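Local coordinates for lipid II:glycine glycyltransferase (Staphylococcus aureus, PDB 6SNR), which probably adds the first glycine of the pentaglycine interpeptide bridge to the lysine side chain of lipid II, taking it from glycyl-tRNA, at residues M4-Q9 against A40-V45; E10-V15 against Q25-A30; K255-M260 against N272-A277. All blocks are in the same frame, centred on the assembly; numbering follows the deposited sequence.

Interaction 1. Residues M4-Q9 against A40-V45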
loop_
_atom_site.group_PDB
_atom_site.type_symbol
_atom_site.label_atom_id
_atom_site.label_comp_id
_atom_site.label_asym_id
_atom_site.label_seq_id
_atom_site.Cartn_x
_atom_site.Cartn_y
_atom_site.Cartn_z
ATOM N N MET A 4 -15.880 19.675 20.735
ATOM C CA MET A 4 -15.379 20.740 19.868
ATOM C C MET A 4 -15.855 20.557 18.446
ATOM O O MET A 4 -16.028 19.425 17.977
ATOM C CB MET A 4 -13.857 20.740 19.868
ATOM C CG MET A 4 -13.223 20.999 21.218
ATOM S SD MET A 4 -11.437 20.869 21.285
ATOM C CE MET A 4 -10.896 22.163 20.173
ATOM N N HIS A 5 -16.018 21.670 17.746
ATOM C CA HIS A 5 -16.278 21.703 16.339
ATOM C C HIS A 5 -14.982 22.103 15.651
ATOM O O HIS A 5 -14.416 23.198 15.907
ATOM C CB HIS A 5 -17.377 22.727 16.001
ATOM C CG HIS A 5 -17.531 23.017 14.538
ATOM N ND1 HIS A 5 -17.983 24.245 14.066
ATOM C CD2 HIS A 5 -17.259 22.271 13.433
ATOM C CE1 HIS A 5 -18.011 24.220 12.746
ATOM N NE2 HIS A 5 -17.557 23.039 12.338
ATOM N N ILE A 6 -14.496 21.181 14.823
ATOM C CA ILE A 6 -13.315 21.408 13.969
ATOM C C ILE A 6 -13.657 21.140 12.519
ATOM O O ILE A 6 -14.587 20.374 12.194
ATOM C CB ILE A 6 -12.088 20.637 14.454
ATOM C CG1 ILE A 6 -12.201 19.118 14.222
ATOM C CG2 ILE A 6 -11.905 20.923 15.914
ATOM C CD1 ILE A 6 -10.994 18.367 14.731
ATOM N N THR A 7 -12.923 21.789 11.598
ATOM C CA THR A 7 -13.215 21.663 10.215
ATOM C C THR A 7 -12.740 20.309 9.689
ATOM O O THR A 7 -11.978 19.626 10.380
ATOM C CB THR A 7 -12.504 22.744 9.354
ATOM O OG1 THR A 7 -11.093 22.556 9.418
ATOM C CG2 THR A 7 -12.884 24.156 9.859
ATOM N N ASN A 8 -13.165 19.957 8.494
ATOM C CA ASN A 8 -12.614 18.714 7.833
ATOM C C ASN A 8 -11.073 18.715 7.760
ATOM O O ASN A 8 -10.403 17.704 8.069
ATOM C CB ASN A 8 -13.200 18.511 6.434
ATOM C CG ASN A 8 -14.662 18.051 6.432
ATOM O OD1 ASN A 8 -15.362 18.068 7.428
ATOM N ND2 ASN A 8 -15.123 17.649 5.268
ATOM N N GLN A 9 -10.498 19.856 7.346
ATOM C CA GLN A 9 -9.046 19.946 7.248
ATOM C C GLN A 9 -8.356 19.827 8.602
ATOM O O GLN A 9 -7.329 19.217 8.720
ATOM C CB GLN A 9 -8.639 21.250 6.557
ATOM C CG GLN A 9 -8.958 21.263 5.106
ATOM C CD GLN A 9 -10.319 21.757 4.835
ATOM O OE1 GLN A 9 -11.128 21.999 5.758
ATOM N NE2 GLN A 9 -10.594 21.973 3.551
ATOM N N ALA A 40 -21.523 9.753 7.076
ATOM C CA ALA A 40 -20.549 10.084 8.066
ATOM C C ALA A 40 -20.938 11.185 9.035
ATOM O O ALA A 40 -21.664 12.152 8.664
ATOM C CB ALA A 40 -19.201 10.439 7.401
ATOM N N ARG A 41 -20.380 11.080 10.227
ATOM C CA ARG A 41 -20.455 12.116 11.257
ATOM C C ARG A 41 -19.131 12.169 11.941
ATOM O O ARG A 41 -18.428 11.167 11.994
ATOM C CB ARG A 41 -21.563 11.786 12.254
ATOM C CG ARG A 41 -22.955 11.895 11.648
ATOM C CD ARG A 41 -23.410 13.339 11.355
ATOM N NE ARG A 41 -23.358 14.092 12.569
ATOM C CZ ARG A 41 -24.314 14.072 13.508
ATOM N NH1 ARG A 41 -25.448 13.400 13.330
ATOM N NH2 ARG A 41 -24.134 14.751 14.622
ATOM N N ARG A 42 -18.742 13.330 12.446
ATOM C CA ARG A 42 -17.507 13.501 13.190
ATOM C C ARG A 42 -17.755 13.974 14.610
ATOM O O ARG A 42 -18.757 14.664 14.895
ATOM C CB ARG A 42 -16.525 14.479 12.463
ATOM C CG ARG A 42 -15.945 13.934 11.158
ATOM C CD ARG A 42 -14.724 14.748 10.766
ATOM N NE ARG A 42 -15.136 16.072 10.202
ATOM C CZ ARG A 42 -15.008 17.240 10.840
ATOM N NH1 ARG A 42 -14.585 17.315 12.091
ATOM N NH2 ARG A 42 -15.389 18.371 10.224
ATOM N N ILE A 43 -16.810 13.654 15.475
ATOM C CA ILE A 43 -16.711 14.132 16.871
ATOM C C ILE A 43 -15.273 14.566 17.121
ATOM O O ILE A 43 -14.324 14.068 16.512
ATOM C CB ILE A 43 -17.136 13.100 17.932
ATOM C CG1 ILE A 43 -16.359 11.757 17.817
ATOM C CG2 ILE A 43 -18.618 12.789 17.763
ATOM C CD1 ILE A 43 -16.688 10.684 18.871
ATOM N N ALA A 44 -15.101 15.511 18.042
ATOM C CA ALA A 44 -13.793 15.970 18.501
ATOM C C ALA A 44 -13.947 16.402 19.928
ATOM O O ALA A 44 -14.982 16.936 20.297
ATOM C CB ALA A 44 -13.227 17.079 17.627
ATOM N N VAL A 45 -12.942 16.117 20.733
ATOM C CA VAL A 45 -12.884 16.534 22.145
ATOM C C VAL A 45 -11.494 17.121 22.475
ATOM O O VAL A 45 -10.476 16.821 21.829
ATOM C CB VAL A 45 -13.183 15.344 23.076
ATOM C CG1 VAL A 45 -14.542 14.714 22.807
ATOM C CG2 VAL A 45 -12.067 14.316 22.999
HETATM O O HOH W 1 -17.702 17.146 18.607
HETATM O O HOH W 2 -17.009 15.675 8.113
#
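Arg42, on strand 39-47, reaches across to the chain that leads from strand 2-3 into helix 8-17 and grips the carbonyl of Ile6. Its CB points toward residues 4-9, CG stands anti to the carbonyl carbon (chi1 -69°), and CD packs against CD2 of His11. At NE the side chain first meets a polar partner, a water 2.8 Å away that in turn donates to Asn8 OD1. Beyond CZ, NH1 and NH2 close end-on on the single atom Ile6 O, at 3.1 and 2.9 Å. That oxygen lies in the guanidinium plane, yet both nitrogens approach it from the same face of its own carbonyl plane. NH2 has a second acceptor, Asn8 OD1 at 2.8 Å, and the amide of Asn8 stands nearly upright to the guanidinium, the planes 84° apart.

Farther along the strand the contact passes to the backbone, with one direct bond and one water bridge. Met4 N donates to Ala44 O (2.9 Å), whereas Met4 O is linked to Ala44 N through a water, which donates to the first and accepts from the second. Between the two ends, Ile6 CD1 rests on Ala44 CB at 3.9 Å. Just before helix 8-17, Thr7 OG1 caps Glu10 N and Glu10 OE1 accepts Thr7 N, a capping box.

Three direct bonds and one water thus tie a cationic group to neutral oxygens of residues 6 and 8, fixing the rotation of the guanidinium and holding the start of helix 8-17 close to the sheet without a salt bridge.

Interaction 2. Residues E10-V15 against Q25-A30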
loop_
_atom_site.group_PDB
_atom_site.type_symbol
_atom_site.label_atom_id
_atom_site.label_comp_id
_atom_site.label_asym_id
_atom_site.label_seq_id
_atom_site.Cartn_x
_atom_site.Cartn_y
_atom_site.Cartn_z
ATOM N N GLU A 10 -8.933 20.427 9.650
ATOM C CA GLU A 10 -8.410 20.318 10.975
ATOM C C GLU A 10 -8.433 18.879 11.489
ATOM O O GLU A 10 -7.490 18.430 12.089
ATOM C CB GLU A 10 -9.162 21.270 11.915
ATOM C CG GLU A 10 -8.831 22.751 11.625
ATOM C CD GLU A 10 -9.756 23.739 12.324
ATOM O OE1 GLU A 10 -10.912 23.447 12.732
ATOM O OE2 GLU A 10 -9.300 24.908 12.430
ATOM N N HIS A 11 -9.548 18.201 11.292
ATOM C CA HIS A 11 -9.678 16.765 11.617
ATOM C C HIS A 11 -8.609 15.954 10.903
ATOM O O HIS A 11 -7.887 15.202 11.514
ATOM C CB HIS A 11 -11.060 16.266 11.187
ATOM C CG HIS A 11 -11.264 14.798 11.384
ATOM N ND1 HIS A 11 -10.948 13.825 10.453
ATOM C CD2 HIS A 11 -11.738 14.144 12.474
ATOM C CE1 HIS A 11 -11.296 12.631 10.952
ATOM N NE2 HIS A 11 -11.720 12.803 12.188
ATOM N N ASP A 12 -8.527 16.112 9.593
ATOM C CA ASP A 12 -7.572 15.350 8.785
ATOM C C ASP A 12 -6.118 15.633 9.236
ATOM O O ASP A 12 -5.287 14.737 9.347
ATOM C CB ASP A 12 -7.765 15.637 7.288
ATOM C CG ASP A 12 -9.048 15.046 6.725
ATOM O OD1 ASP A 12 -9.589 14.114 7.418
ATOM O OD2 ASP A 12 -9.490 15.488 5.647
ATOM N N ALA A 13 -5.814 16.890 9.543
ATOM C CA ALA A 13 -4.481 17.216 10.061
ATOM C C ALA A 13 -4.147 16.480 11.356
ATOM O O ALA A 13 -3.064 15.901 11.533
ATOM C CB ALA A 13 -4.334 18.737 10.205
ATOM N N PHE A 14 -5.120 16.462 12.266
ATOM C CA PHE A 14 -4.975 15.785 13.526
ATOM C C PHE A 14 -4.780 14.300 13.314
ATOM O O PHE A 14 -3.874 13.699 13.938
ATOM C CB PHE A 14 -6.198 16.035 14.417
ATOM C CG PHE A 14 -6.062 15.439 15.793
ATOM C CD1 PHE A 14 -6.439 14.150 16.063
ATOM C CD2 PHE A 14 -5.527 16.191 16.822
ATOM C CE1 PHE A 14 -6.293 13.617 17.342
ATOM C CE2 PHE A 14 -5.379 15.666 18.086
ATOM C CZ PHE A 14 -5.768 14.373 18.353
ATOM N N VAL A 15 -5.596 13.669 12.463
ATOM C CA VAL A 15 -5.441 12.234 12.146
ATOM C C VAL A 15 -4.054 11.912 11.549
ATOM O O VAL A 15 -3.399 10.959 11.943
ATOM C CB VAL A 15 -6.551 11.749 11.183
ATOM C CG1 VAL A 15 -6.347 10.284 10.731
ATOM C CG2 VAL A 15 -7.955 11.934 11.822
ATOM N N GLN A 25 -9.800 6.956 8.811
ATOM C CA GLN A 25 -10.383 8.051 9.583
ATOM C C GLN A 25 -10.350 9.408 8.865
ATOM O O GLN A 25 -10.774 10.421 9.453
ATOM C CB GLN A 25 -9.789 8.145 10.958
ATOM C CG GLN A 25 -10.205 6.992 11.882
ATOM C CD GLN A 25 -11.666 7.165 12.298
ATOM O OE1 GLN A 25 -12.623 6.448 11.843
ATOM N NE2 GLN A 25 -11.840 8.136 13.080
ATOM N N LEU A 26 -9.836 9.439 7.649
ATOM C CA LEU A 26 -9.799 10.708 6.872
ATOM C C LEU A 26 -11.146 11.031 6.268
ATOM O O LEU A 26 -11.883 10.156 5.798
ATOM C CB LEU A 26 -8.735 10.650 5.747
ATOM C CG LEU A 26 -7.291 10.450 6.211
ATOM C CD1 LEU A 26 -6.376 10.419 4.983
ATOM C CD2 LEU A 26 -6.878 11.566 7.152
ATOM N N THR A 27 -11.440 12.341 6.175
ATOM C CA THR A 27 -12.680 12.746 5.605
ATOM C C THR A 27 -12.906 12.315 4.147
ATOM O O THR A 27 -14.011 11.987 3.765
ATOM C CB THR A 27 -12.964 14.267 5.774
ATOM O OG1 THR A 27 -12.065 15.032 4.943
ATOM C CG2 THR A 27 -12.859 14.723 7.188
ATOM N N LYS A 28 -11.841 12.313 3.317
ATOM C CA LYS A 28 -11.997 11.903 1.935
ATOM C C LYS A 28 -12.174 10.374 1.808
ATOM O O LYS A 28 -12.744 9.913 0.832
ATOM C CB LYS A 28 -10.802 12.367 1.088
ATOM C CG LYS A 28 -10.648 13.855 0.995
ATOM C CD LYS A 28 -11.813 14.509 0.308
ATOM C CE LYS A 28 -11.392 15.904 -0.173
ATOM N NZ LYS A 28 -10.213 15.870 -1.110
ATOM N N TRP A 29 -11.716 9.625 2.817
ATOM C CA TRP A 29 -12.042 8.170 2.834
ATOM C C TRP A 29 -13.558 7.987 3.043
ATOM O O TRP A 29 -14.229 7.173 2.364
ATOM C CB TRP A 29 -11.274 7.450 3.907
ATOM C CG TRP A 29 -11.593 6.003 3.911
ATOM C CD1 TRP A 29 -12.466 5.361 4.743
ATOM C CD2 TRP A 29 -11.107 5.016 2.997
ATOM N NE1 TRP A 29 -12.552 4.051 4.399
ATOM C CE2 TRP A 29 -11.728 3.802 3.340
ATOM C CE3 TRP A 29 -10.212 5.037 1.917
ATOM C CZ2 TRP A 29 -11.451 2.618 2.680
ATOM C CZ3 TRP A 29 -9.961 3.877 1.248
ATOM C CH2 TRP A 29 -10.582 2.674 1.629
ATOM N N ALA A 30 -14.135 8.753 3.964
ATOM C CA ALA A 30 -15.615 8.729 4.103
ATOM C C ALA A 30 -16.323 9.058 2.823
ATOM O O ALA A 30 -17.331 8.428 2.485
ATOM C CB ALA A 30 -16.067 9.645 5.230
HETATM O O HOH W 3 -9.109 13.348 3.831
#
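Asp12 OD2 and Thr27 OG1 make the shortest bond of this contact, 2.7 Å, with the threonine hydroxyl as donor. The other carboxylate oxygen, OD1, accepts Thr27 N at 2.8 Å in a nearly straight bond (169°), so one residue is held by both oxygens, each on its syn side. Thr27 can offer both donors at once because OG1 sits between the backbone N and the carbonyl carbon (chi1 70°), which turns the hydroxyl the same way as the N-H. OD1 also takes a weak bond from ND1 of the adjacent His11, and a water joins OD2, weakly, to Lys28 N.

Leu26 is the N-cap residue of helix 27-33, and the carboxylate of Asp12 therefore lies at the amino end of that helix, where the first N-H groups would probably stabilise its negative charge. Beside this polar cluster the contact turns apolar. Val15 CG1 meets Leu26 CD2 at 3.8 Å and also approaches Gln25 CB at 4.1 Å.

Helices 8-17 and 27-33 are thus joined across a short connection, on one side of a mixed sheet: His11 rests on Val54, Phe14 on Val51, Val54 and Val77, and Gln25 on Ile72 and Val77. Lys28 turns to Glu222 and Asp223 in salt bridges just beyond helix 210-220.

Interaction 3. Residues K255-M260 against N272-A277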
loop_
_atom_site.group_PDB
_atom_site.type_symbol
_atom_site.label_atom_id
_atom_site.label_comp_id
_atom_site.label_asym_id
_atom_site.label_seq_id
_atom_site.Cartn_x
_atom_site.Cartn_y
_atom_site.Cartn_z
ATOM N N LYS A 255 40.443 1.440 -27.195
ATOM C CA LYS A 255 41.400 1.563 -26.080
ATOM C C LYS A 255 42.322 0.330 -25.961
ATOM O O LYS A 255 43.533 0.468 -25.838
ATOM C CB LYS A 255 40.632 1.817 -24.773
ATOM C CG LYS A 255 41.456 1.802 -23.488
ATOM C CD LYS A 255 40.571 1.760 -22.239
ATOM C CE LYS A 255 39.937 0.391 -22.033
ATOM N NZ LYS A 255 39.124 0.285 -20.793
ATOM N N TRP A 256 41.751 -0.878 -25.979
ATOM C CA TRP A 256 42.566 -2.103 -25.943
ATOM C C TRP A 256 43.410 -2.308 -27.205
ATOM O O TRP A 256 44.500 -2.849 -27.128
ATOM C CB TRP A 256 41.681 -3.354 -25.676
ATOM C CG TRP A 256 41.228 -3.460 -24.253
ATOM C CD1 TRP A 256 39.965 -3.244 -23.775
ATOM C CD2 TRP A 256 42.044 -3.769 -23.099
ATOM N NE1 TRP A 256 39.941 -3.406 -22.403
ATOM C CE2 TRP A 256 41.192 -3.747 -21.964
ATOM C CE3 TRP A 256 43.399 -4.081 -22.918
ATOM C CZ2 TRP A 256 41.661 -4.015 -20.665
ATOM C CZ3 TRP A 256 43.872 -4.355 -21.607
ATOM C CH2 TRP A 256 42.996 -4.319 -20.506
ATOM N N GLN A 257 42.925 -1.890 -28.368
ATOM C CA GLN A 257 43.700 -1.977 -29.596
ATOM C C GLN A 257 44.940 -1.090 -29.509
ATOM O O GLN A 257 46.006 -1.442 -30.011
ATOM C CB GLN A 257 42.860 -1.553 -30.804
ATOM C CG GLN A 257 41.993 -2.667 -31.335
ATOM C CD GLN A 257 41.500 -2.375 -32.735
ATOM O OE1 GLN A 257 40.868 -1.355 -32.967
ATOM N NE2 GLN A 257 41.782 -3.270 -33.660
ATOM N N GLN A 258 44.773 0.070 -28.885
ATOM C CA GLN A 258 45.888 0.989 -28.700
ATOM C C GLN A 258 46.908 0.450 -27.698
ATOM O O GLN A 258 48.102 0.628 -27.895
ATOM C CB GLN A 258 45.377 2.375 -28.305
ATOM C CG GLN A 258 44.698 3.101 -29.456
ATOM C CD GLN A 258 45.592 3.220 -30.677
ATOM O OE1 GLN A 258 46.581 3.950 -30.657
ATOM N NE2 GLN A 258 45.263 2.481 -31.742
ATOM N N LYS A 259 46.458 -0.236 -26.650
ATOM C CA LYS A 259 47.400 -0.905 -25.729
ATOM C C LYS A 259 48.151 -2.054 -26.408
ATOM O O LYS A 259 49.361 -2.237 -26.218
ATOM C CB LYS A 259 46.676 -1.398 -24.469
ATOM C CG LYS A 259 46.204 -0.269 -23.559
ATOM C CD LYS A 259 47.178 0.033 -22.424
ATOM C CE LYS A 259 46.731 -0.609 -21.112
ATOM N NZ LYS A 259 45.568 0.102 -20.492
ATOM N N MET A 260 47.431 -2.809 -27.237
ATOM C CA MET A 260 48.008 -3.929 -27.980
ATOM C C MET A 260 49.175 -3.526 -28.886
ATOM O O MET A 260 50.177 -4.235 -28.986
ATOM C CB MET A 260 46.906 -4.596 -28.818
ATOM C CG MET A 260 47.215 -6.002 -29.273
ATOM S SD MET A 260 45.805 -6.818 -30.068
ATOM C CE MET A 260 44.624 -6.914 -28.762
ATOM N N ASN A 272 42.070 -10.686 -25.727
ATOM C CA ASN A 272 41.032 -11.325 -24.952
ATOM C C ASN A 272 39.882 -10.384 -24.644
ATOM O O ASN A 272 38.693 -10.693 -24.835
ATOM C CB ASN A 272 41.638 -11.894 -23.655
ATOM C CG ASN A 272 40.685 -12.809 -22.924
ATOM O OD1 ASN A 272 40.313 -12.552 -21.781
ATOM N ND2 ASN A 272 40.274 -13.865 -23.577
ATOM N N MET A 273 40.203 -9.153 -24.226
ATOM C CA MET A 273 39.170 -8.199 -23.857
ATOM C C MET A 273 38.433 -7.707 -25.099
ATOM O O MET A 273 37.229 -7.435 -25.077
ATOM C CB MET A 273 39.775 -7.027 -23.073
ATOM C CG MET A 273 40.469 -7.465 -21.780
ATOM S SD MET A 273 39.325 -7.930 -20.474
ATOM C CE MET A 273 39.820 -9.597 -20.060
ATOM N N ILE A 274 39.145 -7.652 -26.211
ATOM C CA ILE A 274 38.528 -7.287 -27.489
ATOM C C ILE A 274 37.515 -8.358 -27.918
ATOM O O ILE A 274 36.413 -8.017 -28.351
ATOM C CB ILE A 274 39.606 -7.043 -28.573
ATOM C CG1 ILE A 274 40.353 -5.746 -28.219
ATOM C CG2 ILE A 274 38.972 -6.951 -29.980
ATOM C CD1 ILE A 274 41.618 -5.501 -28.994
ATOM N N ASN A 275 37.923 -9.611 -27.824
ATOM C CA ASN A 275 37.021 -10.730 -28.170
ATOM C C ASN A 275 35.737 -10.657 -27.355
ATOM O O ASN A 275 34.626 -10.753 -27.917
ATOM C CB ASN A 275 37.712 -12.082 -27.968
ATOM C CG ASN A 275 38.830 -12.321 -28.977
ATOM O OD1 ASN A 275 38.910 -11.645 -29.986
ATOM N ND2 ASN A 275 39.673 -13.297 -28.711
ATOM N N ASP A 276 35.879 -10.392 -26.051
ATOM C CA ASP A 276 34.715 -10.257 -25.163
ATOM C C ASP A 276 33.775 -9.131 -25.624
ATOM O O ASP A 276 32.534 -9.287 -25.723
ATOM C CB ASP A 276 35.167 -9.944 -23.721
ATOM C CG ASP A 276 35.840 -11.095 -23.029
ATOM O OD1 ASP A 276 35.795 -12.230 -23.542
ATOM O OD2 ASP A 276 36.413 -10.836 -21.909
ATOM N N ALA A 277 34.356 -7.968 -25.937
ATOM C CA ALA A 277 33.567 -6.843 -26.351
ATOM C C ALA A 277 32.877 -7.055 -27.731
ATOM O O ALA A 277 31.750 -6.673 -27.938
ATOM C CB ALA A 277 34.408 -5.580 -26.353
#
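This is apolar packing between the two arms of a long antiparallel helical hairpin, the coiled-coil arm known from Fem ligases, close to the turn at its far end. Helices 235-262 and 267-297 run here with their axes 9.7 Å apart at closest approach and 159° between their directions, and no hydrogen bond passes between the two segments. The contact centre lies about 49 Å from that of the chain.

Trp256 carries much of the packing. Its indole receives Met273 CB over one face in a CH-pi contact, with the carbon 3.7 Å from the centroid of the five-membered ring and only 9° off the ring normal. Met273 CG runs on over CE2 and CZ2, and the bend at chi2 sets where SD lies. Met273 SD comes to 5.2 Å from the centroid of the six-membered ring of Trp256, approaching obliquely in a Met-aromatic contact.

Alongside, Ile274 reaches across to the side chains of helix 235-262. With CG1 anti to the carbonyl carbon (chi1 -70°), this branch passes Trp256 CB at 3.7 Å and delivers CD1 into a notch between Trp256, Gln257 and Met260. Gln257 CG flanks Ile274 CD1 at 3.7 Å, the two side chains crossing at about a right angle. Ala270 of helix 267-297 packs on Trp256 and Met260, and Ile253 of helix 235-262, about one turn before Trp256, packs on Ile274, so the apolar seam continues both ways along the hairpin. Met260 and Ile274 meet tip to tip, with CE and CD1 only 3.3 Å apart, tighter than usual for two methyl groups.

In the fold
Interactions 1 and 2 share helix 8-17 and lie about 9 Å apart between centres, with interaction 2 nested inside the chain loop that interaction 1 closes; Ala40 CB lies 3.9 Å from Ala30 CB where they touch. Interaction 1 is partly buried and joins the helix start to a strand through a cation and neutral oxygens. Interaction 2, more deeply buried, joins two helices on the same face of the sheet through a carboxylate at a helix amino end. Interaction 3 stands apart, its centre about 73 and 64 Å from the other two, on the opposite side of the chain's centre; this surface contact in the projecting hairpin uses aromatic, sulfur and methyl packing instead of polar bonds.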